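Local structure of NALP (Neisseria meningitidis, 1UYN) at residues A[215-218]-A[224-227]; A[227-232]-A[284-289]; A[29-34]-A[46-51]. The protein forms the outer-membrane beta-barrel translocator of the autotransporter NalP, a hydrophilic pore through which the secreted protease passenger domain is carried to the bacterial cell surface. All coordinates share one frame; numbering follows the deposited sequence.

Contact 1: residues A[215-218]-A[224-227]; sequences KLSQ and AVLF
Lys215 lies across one face of the Phe227 ring, its ammonium making a cation-pi contact in which NZ stands 3.7 Å from the ring centroid and 14° off the normal. The lysine chain sets this up: with CG anti to the backbone nitrogen (chi1 -176°) it passes 4.0 Å from Phe227 CB, then bends at chi3 and chi4 so that CE also rests over the ring, 4.1 Å from the centroid of Phe227. Ser217 OG approaches obliquely, 3.4 Å from Phe227 CD2. On the same face as Ser217, Val225 lays CG2 4.0 Å from Ser217 CB and 3.6 Å from Gln218 O. This is the close-packed side, where Phe227 is buried and loses more surface to the other segment than any other residue of the pair. Ser217 and Phe227 form an antiparallel non-hydrogen-bonded pair, and Leu216 O accepts a CA-H...O contact from Phe227. The next pair, Gln218 and Leu226, is hydrogen-bonded, with Gln218 N 2.9 Å from Leu226 O and Leu226 N 3.1 Å from Gln218 O, both bonds nearly straight at 175°. Together the segments are the paired ends that flank the short turn in the hairpin of strands 199-219 and 224-235, two neighbouring transmembrane strands of the closed antiparallel barrel. Phe227 also touches Asp274 and Arg286, the latter on strand 281-292, so its face of the sheet is the inward one. The opposite face is looser: Leu216, Gln218 and Leu226 lie on the surface, and the side chain of Gln218 leads away from its partner after CB.

Contact 2: residues A[227-232]-A[284-289]; sequences FATAGV and LARYSY
Arg286 reaches across the inside of the barrel wall to Phe227 and Thr229, which lie on a strand that is not its direct neighbour. From CB the chain runs through an extended chi2 (-177°) to CD and then bends at chi3, and this turn brings the guanidinium to the opposing segment although the bond leaving CA does not aim there. NE lies close to the like-charged Arg301, whose own ion pair with Asp34 is long and weak. CZ comes within 4.2 Å of Phe227 CE1 and serves as the fork from which the two terminal nitrogens part. NH1 goes to the ring, 3.4 Å from Phe227 CE1 and 4.0 Å from Phe227 CZ. Its approach is oblique, and ring and guanidinium planes stand 38° apart. NH2 takes the other direction and lies 3.6 Å from Thr229 CG2. No hydrogen bond crosses between the segments. What grips the guanidinium is a salt bridge from NH2 to Asp34 at the end of helix 12-34, which would offset the positive charge gathered by Lys215, Arg286 and Arg301. The backbones stay well apart, with the CA atoms of Thr229 and Ser288 8.2 Å from each other, because strand 265-278 runs between strands 224-235 and 281-292. Arg286 spans that intervening strand on the pore side and faces the helix in the barrel interior.

Contact 3: residues A[29-34]-A[46-51]; sequences LKAVSD and IAQTQQ
The side-chain amides of Gln48 and Gln50 both turn inward from segment 46-51 of strand 43-57 and meet Ala31 of the helix with their ends. The CD-OE1 bond of Gln48 points almost straight at the methyl, with OE1 4.1 Å from Ala31 CB. Leu284, from strand 281-292, brings its CD2 over one face of that same amide, above NE2. The amide of Gln50 comes to a similar distance from the methyl, and the two amide planes are turned about 34° against each other. Gln50 gets there by a straight chain, its CG anti to the backbone nitrogen (chi1 164°) and extended beyond; Gln48 too is extended past CG. Ala31 CB is thus approached by the ends of two long side chains, from directions roughly at right angles, and the backbones remain apart, 8.8 Å between the CA atoms of Ala31 and Gln50. The touch is slight and not hydrogen-bonded, covering 88 Å² in all. Arg301 touches all three residues and fills in beside them, while Lys30 is tied to Glu233 by a salt bridge. On its other side the helix packs Leu29 and Val32 on Phe110. Polar side chains of the wall enclosing a helix inside the channel are characteristic of this translocator domain, in which helix 12-34 occupies the pore of the twelve-stranded autotransporter barrel.

From the N terminus, helix 12-34 comes first, and contact 3 closes a short loop by joining the end of that helix to the first barrel strand, 43-57. Much later, contact 1 closes the tight hairpin of strands 199-219 and 224-235. Contact 2 begins on the segment where contact 1 ends, sharing Phe227, and closes a longer loop that contains strand 265-278 and ends on strand 281-292. The three loops follow in series, without nesting or crossing. In space they converge: contacts 2 and 3 meet through the Arg286-Asp34 salt bridge, so the helix touches the first strand and is salt-bridged to the late part of the wall.

Contact 1: residues A[215-218]-A[224-227]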
loop_
_atom_site.group_PDB
_atom_site.type_symbol
_atom_site.label_atom_id
_atom_site.label_comp_id
_atom_site.label_asym_id
_atom_site.label_seq_id
_atom_site.Cartn_x
_atom_site.Cartn_y
_atom_site.Cartn_z
ATOM N N LYS A 215 -8.337 15.881 -0.132
ATOM C CA LYS A 215 -9.049 15.310 -1.286
ATOM C C LYS A 215 -10.059 16.356 -1.750
ATOM O O LYS A 215 -10.877 16.827 -0.971
ATOM C CB LYS A 215 -9.744 14.003 -0.929
ATOM C CG LYS A 215 -10.432 13.282 -2.118
ATOM C CD LYS A 215 -10.905 11.872 -1.709
ATOM C CE LYS A 215 -12.197 11.418 -2.412
ATOM N NZ LYS A 215 -12.121 9.973 -2.902
ATOM N N LEU A 216 -9.956 16.744 -3.009
ATOM C CA LEU A 216 -10.805 17.768 -3.596
ATOM C C LEU A 216 -11.607 17.007 -4.643
ATOM O O LEU A 216 -11.138 16.808 -5.757
ATOM C CB LEU A 216 -9.928 18.880 -4.189
ATOM C CG LEU A 216 -10.506 20.112 -4.878
ATOM C CD1 LEU A 216 -11.328 21.004 -3.920
ATOM C CD2 LEU A 216 -9.363 20.947 -5.528
ATOM N N SER A 217 -12.749 16.458 -4.216
ATOM C CA SER A 217 -13.794 15.947 -5.115
ATOM C C SER A 217 -14.569 17.081 -5.837
ATOM O O SER A 217 -15.028 18.032 -5.220
ATOM C CB SER A 217 -14.777 15.070 -4.317
ATOM O OG SER A 217 -14.223 13.786 -4.002
ATOM N N GLN A 218 -14.699 16.980 -7.150
ATOM C CA GLN A 218 -15.633 17.821 -7.912
ATOM C C GLN A 218 -16.521 16.890 -8.737
ATOM O O GLN A 218 -16.038 16.223 -9.643
ATOM C CB GLN A 218 -14.869 18.784 -8.833
ATOM C CG GLN A 218 -15.701 19.516 -9.878
ATOM C CD GLN A 218 -16.546 20.621 -9.272
ATOM O OE1 GLN A 218 -16.038 21.445 -8.516
ATOM N NE2 GLN A 218 -17.835 20.627 -9.580
ATOM N N ALA A 224 -20.542 10.845 -12.284
ATOM C CA ALA A 224 -19.088 10.880 -12.264
ATOM C C ALA A 224 -18.540 11.981 -11.388
ATOM O O ALA A 224 -19.156 13.021 -11.165
ATOM C CB ALA A 224 -18.526 10.986 -13.674
ATOM N N VAL A 225 -17.369 11.696 -10.863
ATOM C CA VAL A 225 -16.664 12.594 -9.972
ATOM C C VAL A 225 -15.199 12.441 -10.315
ATOM O O VAL A 225 -14.775 11.369 -10.709
ATOM C CB VAL A 225 -16.911 12.255 -8.478
ATOM C CG1 VAL A 225 -16.460 10.830 -8.190
ATOM C CG2 VAL A 225 -16.231 13.292 -7.543
ATOM N N LEU A 226 -14.480 13.556 -10.198
ATOM C CA LEU A 226 -13.048 13.648 -10.379
ATOM C C LEU A 226 -12.459 14.201 -9.074
ATOM O O LEU A 226 -12.971 15.169 -8.544
ATOM C CB LEU A 226 -12.795 14.608 -11.540
ATOM C CG LEU A 226 -11.398 15.218 -11.653
ATOM C CD1 LEU A 226 -10.509 14.288 -12.457
ATOM C CD2 LEU A 226 -11.474 16.619 -12.279
ATOM N N PHE A 227 -11.395 13.617 -8.543
ATOM C CA PHE A 227 -10.722 14.248 -7.387
ATOM C C PHE A 227 -9.251 14.466 -7.607
ATOM O O PHE A 227 -8.633 13.745 -8.358
ATOM C CB PHE A 227 -10.910 13.484 -6.091
ATOM C CG PHE A 227 -11.319 12.098 -6.286
ATOM C CD1 PHE A 227 -10.382 11.139 -6.603
ATOM C CD2 PHE A 227 -12.664 11.729 -6.168
ATOM C CE1 PHE A 227 -10.768 9.791 -6.785
ATOM C CE2 PHE A 227 -13.083 10.385 -6.353
ATOM C CZ PHE A 227 -12.127 9.414 -6.658
#

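Contact 2: residues A[227-232]-A[284-289]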
loop_
_atom_site.group_PDB
_atom_site.type_symbol
_atom_site.label_atom_id
_atom_site.label_comp_id
_atom_site.label_asym_id
_atom_site.label_seq_id
_atom_site.Cartn_x
_atom_site.Cartn_y
_atom_site.Cartn_z
ATOM N N PHE A 227 -11.395 13.617 -8.543
ATOM C CA PHE A 227 -10.722 14.248 -7.387
ATOM C C PHE A 227 -9.251 14.466 -7.607
ATOM O O PHE A 227 -8.633 13.745 -8.358
ATOM C CB PHE A 227 -10.910 13.484 -6.091
ATOM C CG PHE A 227 -11.319 12.098 -6.286
ATOM C CD1 PHE A 227 -10.382 11.139 -6.603
ATOM C CD2 PHE A 227 -12.664 11.729 -6.168
ATOM C CE1 PHE A 227 -10.768 9.791 -6.785
ATOM C CE2 PHE A 227 -13.083 10.385 -6.353
ATOM C CZ PHE A 227 -12.127 9.414 -6.658
ATOM N N ALA A 228 -8.731 15.510 -6.975
ATOM C CA ALA A 228 -7.315 15.698 -6.821
ATOM C C ALA A 228 -6.996 15.360 -5.365
ATOM O O ALA A 228 -7.845 15.548 -4.507
ATOM C CB ALA A 228 -6.944 17.115 -7.151
ATOM N N THR A 229 -5.799 14.809 -5.120
ATOM C CA THR A 229 -5.278 14.516 -3.767
ATOM C C THR A 229 -3.868 15.060 -3.589
ATOM O O THR A 229 -3.032 14.950 -4.475
ATOM C CB THR A 229 -5.156 13.002 -3.484
ATOM O OG1 THR A 229 -4.393 12.378 -4.534
ATOM C CG2 THR A 229 -6.488 12.309 -3.482
ATOM N N ALA A 230 -3.608 15.594 -2.407
ATOM C CA ALA A 230 -2.272 15.983 -1.996
ATOM C C ALA A 230 -2.089 15.452 -0.579
ATOM O O ALA A 230 -3.005 15.519 0.228
ATOM C CB ALA A 230 -2.131 17.467 -2.038
ATOM N N GLY A 231 -0.922 14.897 -0.273
ATOM C CA GLY A 231 -0.725 14.266 1.019
ATOM C C GLY A 231 0.699 14.281 1.498
ATOM O O GLY A 231 1.633 14.527 0.753
ATOM N N VAL A 232 0.845 13.951 2.762
ATOM C CA VAL A 232 2.112 13.958 3.453
ATOM C C VAL A 232 2.188 12.637 4.227
ATOM O O VAL A 232 1.182 12.083 4.665
ATOM C CB VAL A 232 2.127 15.193 4.339
ATOM C CG1 VAL A 232 2.938 15.009 5.558
ATOM C CG2 VAL A 232 2.603 16.396 3.534
ATOM N N LEU A 284 -13.417 3.007 -11.980
ATOM C CA LEU A 284 -12.535 3.647 -11.033
ATOM C C LEU A 284 -11.161 3.828 -11.636
ATOM O O LEU A 284 -10.616 2.884 -12.149
ATOM C CB LEU A 284 -12.416 2.748 -9.823
ATOM C CG LEU A 284 -12.101 3.530 -8.578
ATOM C CD1 LEU A 284 -13.404 3.900 -7.909
ATOM C CD2 LEU A 284 -11.219 2.747 -7.683
ATOM N N ALA A 285 -10.601 5.029 -11.558
ATOM C CA ALA A 285 -9.245 5.304 -12.033
ATOM C C ALA A 285 -8.510 6.192 -11.015
ATOM O O ALA A 285 -8.973 7.244 -10.648
ATOM C CB ALA A 285 -9.300 5.976 -13.396
ATOM N N ARG A 286 -7.349 5.776 -10.563
ATOM C CA ARG A 286 -6.553 6.601 -9.677
ATOM C C ARG A 286 -5.115 6.572 -10.123
ATOM O O ARG A 286 -4.627 5.533 -10.458
ATOM C CB ARG A 286 -6.675 6.066 -8.271
ATOM C CG ARG A 286 -7.688 6.817 -7.456
ATOM C CD ARG A 286 -7.774 6.360 -6.063
ATOM N NE ARG A 286 -7.201 7.305 -5.095
ATOM C CZ ARG A 286 -7.934 8.039 -4.242
ATOM N NH1 ARG A 286 -9.269 7.986 -4.261
ATOM N NH2 ARG A 286 -7.334 8.861 -3.390
ATOM N N TYR A 287 -4.457 7.711 -10.178
ATOM C CA TYR A 287 -3.030 7.756 -10.334
ATOM C C TYR A 287 -2.471 8.681 -9.255
ATOM O O TYR A 287 -3.105 9.647 -8.859
ATOM C CB TYR A 287 -2.636 8.252 -11.727
ATOM C CG TYR A 287 -1.161 8.572 -11.775
ATOM C CD1 TYR A 287 -0.214 7.550 -11.979
ATOM C CD2 TYR A 287 -0.697 9.874 -11.496
ATOM C CE1 TYR A 287 1.135 7.829 -11.967
ATOM C CE2 TYR A 287 0.646 10.158 -11.483
ATOM C CZ TYR A 287 1.562 9.137 -11.726
ATOM O OH TYR A 287 2.906 9.428 -11.723
ATOM N N SER A 288 -1.255 8.385 -8.825
ATOM C CA SER A 288 -0.607 8.975 -7.658
ATOM C C SER A 288 0.921 8.977 -7.860
ATOM O O SER A 288 1.497 7.992 -8.327
ATOM C CB SER A 288 -0.902 8.107 -6.431
ATOM O OG SER A 288 -0.992 8.924 -5.277
ATOM N N TYR A 289 1.585 10.065 -7.491
ATOM C CA TYR A 289 3.036 10.077 -7.388
ATOM C C TYR A 289 3.496 10.398 -5.967
ATOM O O TYR A 289 3.126 11.435 -5.446
ATOM C CB TYR A 289 3.581 11.162 -8.321
ATOM C CG TYR A 289 5.076 11.240 -8.255
ATOM C CD1 TYR A 289 5.867 10.222 -8.818
ATOM C CD2 TYR A 289 5.701 12.294 -7.601
ATOM C CE1 TYR A 289 7.254 10.260 -8.752
ATOM C CE2 TYR A 289 7.108 12.350 -7.514
ATOM C CZ TYR A 289 7.865 11.338 -8.104
ATOM O OH TYR A 289 9.226 11.411 -8.032
#

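Contact 3: residues A[29-34]-A[46-51]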
loop_
_atom_site.group_PDB
_atom_site.type_symbol
_atom_site.label_atom_id
_atom_site.label_comp_id
_atom_site.label_asym_id
_atom_site.label_seq_id
_atom_site.Cartn_x
_atom_site.Cartn_y
_atom_site.Cartn_z
ATOM N N LEU A 29 -3.311 -0.607 1.525
ATOM C CA LEU A 29 -4.214 -0.248 2.609
ATOM C C LEU A 29 -4.977 1.074 2.298
ATOM O O LEU A 29 -6.167 1.216 2.623
ATOM C CB LEU A 29 -3.430 -0.118 3.909
ATOM C CG LEU A 29 -4.336 -0.008 5.145
ATOM C CD1 LEU A 29 -5.010 -1.353 5.477
ATOM C CD2 LEU A 29 -3.607 0.540 6.316
ATOM N N LYS A 30 -4.284 2.032 1.681
ATOM C CA LYS A 30 -4.901 3.303 1.300
ATOM C C LYS A 30 -6.115 3.014 0.439
ATOM O O LYS A 30 -7.161 3.604 0.617
ATOM C CB LYS A 30 -3.921 4.185 0.507
ATOM C CG LYS A 30 -3.478 5.515 1.169
ATOM C CD LYS A 30 -1.955 5.910 0.770
ATOM C CE LYS A 30 -0.955 5.833 1.970
ATOM N NZ LYS A 30 0.447 5.281 1.625
ATOM N N ALA A 31 -5.970 2.077 -0.473
ATOM C CA ALA A 31 -6.979 1.775 -1.477
ATOM C C ALA A 31 -8.280 1.200 -0.862
ATOM O O ALA A 31 -9.400 1.503 -1.272
ATOM C CB ALA A 31 -6.372 0.805 -2.515
ATOM N N VAL A 32 -8.109 0.360 0.131
ATOM C CA VAL A 32 -9.213 -0.205 0.866
ATOM C C VAL A 32 -9.898 0.877 1.720
ATOM O O VAL A 32 -11.115 0.863 1.910
ATOM C CB VAL A 32 -8.651 -1.353 1.762
ATOM C CG1 VAL A 32 -9.689 -1.909 2.757
ATOM C CG2 VAL A 32 -8.115 -2.451 0.880
ATOM N N SER A 33 -9.101 1.789 2.269
ATOM C CA SER A 33 -9.613 2.913 3.061
ATOM C C SER A 33 -10.317 3.927 2.182
ATOM O O SER A 33 -11.227 4.586 2.617
ATOM C CB SER A 33 -8.472 3.621 3.830
ATOM O OG SER A 33 -8.890 4.868 4.346
ATOM N N ASP A 34 -9.879 4.079 0.947
ATOM C CA ASP A 34 -10.560 4.972 0.025
ATOM C C ASP A 34 -11.952 4.382 -0.286
ATOM O O ASP A 34 -12.940 5.118 -0.360
ATOM C CB ASP A 34 -9.674 5.236 -1.220
ATOM C CG ASP A 34 -8.387 6.088 -0.860
ATOM O OD1 ASP A 34 -8.373 6.680 0.264
ATOM O OD2 ASP A 34 -7.352 6.209 -1.613
ATOM N N ILE A 46 -16.030 -5.200 -5.349
ATOM C CA ILE A 46 -15.016 -4.411 -6.050
ATOM C C ILE A 46 -13.806 -5.246 -6.480
ATOM O O ILE A 46 -13.205 -5.922 -5.663
ATOM C CB ILE A 46 -14.543 -3.253 -5.154
ATOM C CG1 ILE A 46 -15.721 -2.608 -4.376
ATOM C CG2 ILE A 46 -13.860 -2.178 -5.999
ATOM C CD1 ILE A 46 -15.463 -2.579 -2.837
ATOM N N ALA A 47 -13.461 -5.199 -7.756
ATOM C CA ALA A 47 -12.246 -5.845 -8.272
ATOM C C ALA A 47 -11.305 -4.781 -8.833
ATOM O O ALA A 47 -11.733 -3.939 -9.624
ATOM C CB ALA A 47 -12.606 -6.833 -9.376
ATOM N N GLN A 48 -10.032 -4.849 -8.464
ATOM C CA GLN A 48 -9.063 -3.773 -8.701
ATOM C C GLN A 48 -7.688 -4.345 -9.079
ATOM O O GLN A 48 -7.251 -5.371 -8.549
ATOM C CB GLN A 48 -8.890 -2.929 -7.419
ATOM C CG GLN A 48 -9.314 -1.498 -7.498
ATOM C CD GLN A 48 -9.784 -0.911 -6.162
ATOM O OE1 GLN A 48 -8.983 -0.435 -5.369
ATOM N NE2 GLN A 48 -11.079 -0.938 -5.922
ATOM N N THR A 49 -7.020 -3.655 -10.003
ATOM C CA THR A 49 -5.570 -3.758 -10.185
ATOM C C THR A 49 -4.814 -2.474 -9.823
ATOM O O THR A 49 -5.055 -1.421 -10.405
ATOM C CB THR A 49 -5.281 -4.081 -11.634
ATOM O OG1 THR A 49 -5.949 -5.292 -11.957
ATOM C CG2 THR A 49 -3.795 -4.407 -11.837
ATOM N N GLN A 50 -3.879 -2.573 -8.888
ATOM C CA GLN A 50 -2.989 -1.453 -8.583
ATOM C C GLN A 50 -1.611 -1.785 -9.149
ATOM O O GLN A 50 -1.083 -2.803 -8.800
ATOM C CB GLN A 50 -2.949 -1.218 -7.074
ATOM C CG GLN A 50 -1.796 -0.353 -6.564
ATOM C CD GLN A 50 -1.702 -0.342 -5.008
ATOM O OE1 GLN A 50 -0.648 -0.684 -4.431
ATOM N NE2 GLN A 50 -2.792 0.062 -4.344
ATOM N N GLN A 51 -1.073 -0.971 -10.062
ATOM C CA GLN A 51 0.346 -1.054 -10.498
ATOM C C GLN A 51 1.232 0.015 -9.810
ATOM O O GLN A 51 0.813 1.135 -9.602
ATOM C CB GLN A 51 0.500 -0.913 -12.021
ATOM C CG GLN A 51 -0.376 -1.845 -12.874
ATOM C CD GLN A 51 -0.075 -3.350 -12.663
ATOM O OE1 GLN A 51 -0.936 -4.200 -12.912
ATOM N NE2 GLN A 51 1.141 -3.670 -12.234
#